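Local structure of agmatine ureohydrolase (Thermoplasma volcanium GSS1, 3PZL) at residues Asn30-Ala35 with Ser108-Asp113. The protein probably hydrolyses agmatine to putrescine and urea, as a member of the arginase family that binds two manganese ions per subunit. Numbering follows the deposited sequence.
Sequences NGYEEA and SAVMSD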
ATOM      1  N   ASN B  30       7.754   2.942 -35.213  1.00 61.57           N
ATOM      2  CA  ASN B  30       8.779   3.240 -36.198  1.00 62.46           C
ATOM      3  C   ASN B  30      10.159   3.343 -35.593  1.00 63.29           C
ATOM      4  O   ASN B  30      10.296   3.598 -34.399  1.00 63.61           O
ATOM      5  CB  ASN B  30       8.441   4.522 -36.923  1.00 62.29           C
ATOM      6  CG  ASN B  30       6.975   4.662 -37.158  1.00 61.83           C
ATOM      7  OD1 ASN B  30       6.398   4.014 -38.021  1.00 63.46           O
ATOM      8  ND2 ASN B  30       6.354   5.492 -36.364  1.00 63.35           N
ATOM      9  N   GLY B  31      11.185   3.122 -36.414  1.00 64.21           N
ATOM     10  CA  GLY B  31      12.560   3.434 -36.024  1.00 64.81           C
ATOM     11  C   GLY B  31      12.753   4.942 -36.061  1.00 65.34           C
ATOM     12  O   GLY B  31      11.883   5.675 -36.574  1.00 65.26           O
ATOM     13  N   TYR B  32      13.882   5.408 -35.526  1.00 65.39           N
ATOM     14  CA  TYR B  32      14.145   6.832 -35.428  1.00 65.93           C
ATOM     15  C   TYR B  32      14.032   7.564 -36.759  1.00 67.09           C
ATOM     16  O   TYR B  32      13.352   8.583 -36.861  1.00 66.75           O
ATOM     17  CB  TYR B  32      15.522   7.095 -34.844  1.00 66.15           C
ATOM     18  CG  TYR B  32      15.903   8.574 -34.832  1.00 66.37           C
ATOM     19  CD1 TYR B  32      15.264   9.478 -33.969  1.00 64.92           C
ATOM     20  CD2 TYR B  32      16.889   9.068 -35.684  1.00 65.31           C
ATOM     21  CE1 TYR B  32      15.612  10.821 -33.950  1.00 64.15           C
ATOM     22  CE2 TYR B  32      17.243  10.412 -35.673  1.00 64.80           C
ATOM     23  CZ  TYR B  32      16.602  11.283 -34.807  1.00 64.64           C
ATOM     24  OH  TYR B  32      16.942  12.619 -34.789  1.00 63.42           O
ATOM     25  N   GLU B  33      14.698   7.032 -37.769  1.00 68.78           N
ATOM     26  CA  GLU B  33      14.769   7.663 -39.083  1.00 70.66           C
ATOM     27  C   GLU B  33      13.407   7.967 -39.713  1.00 70.18           C
ATOM     28  O   GLU B  33      13.216   9.026 -40.307  1.00 70.24           O
ATOM     29  CB  GLU B  33      15.602   6.795 -40.006  1.00 71.81           C
ATOM     30  CG  GLU B  33      16.706   6.057 -39.244  1.00 75.97           C
ATOM     31  CD  GLU B  33      17.695   5.448 -40.192  1.00 87.04           C
ATOM     32  OE1 GLU B  33      17.269   4.650 -41.077  1.00 87.61           O
ATOM     33  OE2 GLU B  33      18.903   5.784 -40.067  1.00 91.27           O
ATOM     34  N   GLU B  34      12.467   7.043 -39.559  1.00 70.05           N
ATOM     35  CA  GLU B  34      11.129   7.195 -40.086  1.00 69.94           C
ATOM     36  C   GLU B  34      10.172   7.816 -39.063  1.00 68.20           C
ATOM     37  O   GLU B  34       8.961   7.800 -39.266  1.00 68.74           O
ATOM     38  CB  GLU B  34      10.586   5.826 -40.475  1.00 70.94           C
ATOM     39  CG  GLU B  34      11.557   4.936 -41.244  1.00 77.14           C
ATOM     40  CD  GLU B  34      10.856   3.711 -41.843  1.00 86.01           C
ATOM     41  OE1 GLU B  34       9.855   3.255 -41.216  1.00 84.25           O
ATOM     42  OE2 GLU B  34      11.296   3.218 -42.937  1.00 87.51           O
ATOM     43  N   ALA B  35      10.683   8.371 -37.969  1.00 66.30           N
ATOM     44  CA  ALA B  35       9.787   8.891 -36.937  1.00 63.94           C
ATOM     45  C   ALA B  35       9.634  10.404 -36.955  1.00 62.79           C
ATOM     46  O   ALA B  35      10.617  11.118 -37.191  1.00 62.72           O
ATOM     47  CB  ALA B  35      10.266   8.439 -35.586  1.00 63.75           C
ATOM     48  N   SER B 108      19.014  18.860 -29.490  1.00 63.42           N
ATOM     49  CA  SER B 108      19.582  19.472 -30.717  1.00 64.04           C
ATOM     50  C   SER B 108      19.462  18.526 -31.888  1.00 63.71           C
ATOM     51  O   SER B 108      18.837  18.865 -32.897  1.00 64.21           O
ATOM     52  CB  SER B 108      21.063  19.841 -30.567  1.00 64.68           C
ATOM     53  OG  SER B 108      21.258  20.999 -29.771  1.00 66.83           O
ATOM     54  N   ALA B 109      20.045  17.334 -31.728  1.00 63.18           N
ATOM     55  CA  ALA B 109      20.074  16.308 -32.771  1.00 62.77           C
ATOM     56  C   ALA B 109      18.682  16.062 -33.367  1.00 62.30           C
ATOM     57  O   ALA B 109      18.495  16.178 -34.583  1.00 62.24           O
ATOM     58  CB  ALA B 109      20.677  15.030 -32.233  1.00 62.04           C
ATOM     59  N   VAL B 110      17.707  15.773 -32.502  1.00 61.41           N
ATOM     60  CA  VAL B 110      16.364  15.423 -32.949  1.00 60.97           C
ATOM     61  C   VAL B 110      15.663  16.607 -33.631  1.00 61.70           C
ATOM     62  O   VAL B 110      14.901  16.428 -34.575  1.00 61.76           O
ATOM     63  CB  VAL B 110      15.536  14.859 -31.769  1.00 60.07           C
ATOM     64  CG1 VAL B 110      14.079  14.604 -32.145  1.00 57.50           C
ATOM     65  CG2 VAL B 110      16.177  13.595 -31.271  1.00 59.14           C
HETATM   66  N   MSE B 111      15.938  17.816 -33.168  1.00 62.76           N
HETATM   67  CA  MSE B 111      15.392  18.988 -33.811  1.00 64.21           C
HETATM   68  C   MSE B 111      16.036  19.260 -35.194  1.00 64.60           C
HETATM   69  O   MSE B 111      15.320  19.500 -36.167  1.00 64.66           O
HETATM   70  CB  MSE B 111      15.452  20.182 -32.865  1.00 64.91           C
HETATM   71  CG  MSE B 111      14.565  19.984 -31.625  1.00 69.77           C
HETATM   72 SE   MSE B 111      14.253  21.554 -30.439  1.00 85.67          SE
HETATM   73  CE  MSE B 111      16.078  22.104 -30.139  1.00 80.33           C
ATOM     74  N   SER B 112      17.367  19.175 -35.297  1.00 64.88           N
ATOM     75  CA  SER B 112      18.051  19.218 -36.616  1.00 65.11           C
ATOM     76  C   SER B 112      17.374  18.377 -37.704  1.00 64.53           C
ATOM     77  O   SER B 112      17.351  18.768 -38.867  1.00 65.63           O
ATOM     78  CB  SER B 112      19.489  18.714 -36.517  1.00 65.45           C
ATOM     79  OG  SER B 112      20.168  19.265 -35.426  1.00 66.47           O
ATOM     80  N   ASP B 113      16.847  17.219 -37.331  1.00 62.84           N
ATOM     81  CA  ASP B 113      16.299  16.293 -38.289  1.00 62.31           C
ATOM     82  C   ASP B 113      14.837  16.554 -38.498  1.00 60.87           C
ATOM     83  O   ASP B 113      14.146  15.750 -39.129  1.00 60.67           O
ATOM     84  CB  ASP B 113      16.520  14.854 -37.820  1.00 62.86           C
ATOM     85  CG  ASP B 113      17.989  14.551 -37.565  1.00 65.18           C
ATOM     86  OD1 ASP B 113      18.857  15.331 -38.063  1.00 69.30           O
ATOM     87  OD2 ASP B 113      18.276  13.558 -36.863  1.00 64.04           O
TER
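Tyr32 alone carries the loop's side of this contact, reaching across to Val110 in the last turn of helix 96-112 and Asp113, the first residue past it. The backbones stay well apart, with Tyr32 CA and Val110 CA, the nearest pair, separated by 9.2 Å, and the length of the tyrosine side chain spans the gap. Its chi1 of 175° places CG anti to the backbone N, and the far end of the ring with its OH comes up to the helix end; Tyr32 also opens a type I beta turn to Ala35. The packed part lies at Val110, a buried residue whose CG2 sits 3.9 Å from Tyr32 CE1, approaching the ring obliquely, while Val110 CA lies 3.4 Å from Tyr32 OH. Val110 also packs on Pro117 of strand 116-121. The solvent side is Asp113, exposed, where Tyr32 OH donates a hydrogen bond to Asp113 OD2 at 2.6 Å, meeting that oxygen on its anti side, 28° out of the carboxylate plane. Ring and carboxylate planes stand 63° apart, with OD2 at the ring edge. Lys115 adds a cation-pi contact to the ring. The contact thus joins the loop before strand 37-42 to the end of helix 96-112 in the parallel-sheet alpha/beta fold of the arginase family, away from the manganese sites. One side chain combines apolar contact through CE1 with a polar bond through OH, for which solvent can probably compete.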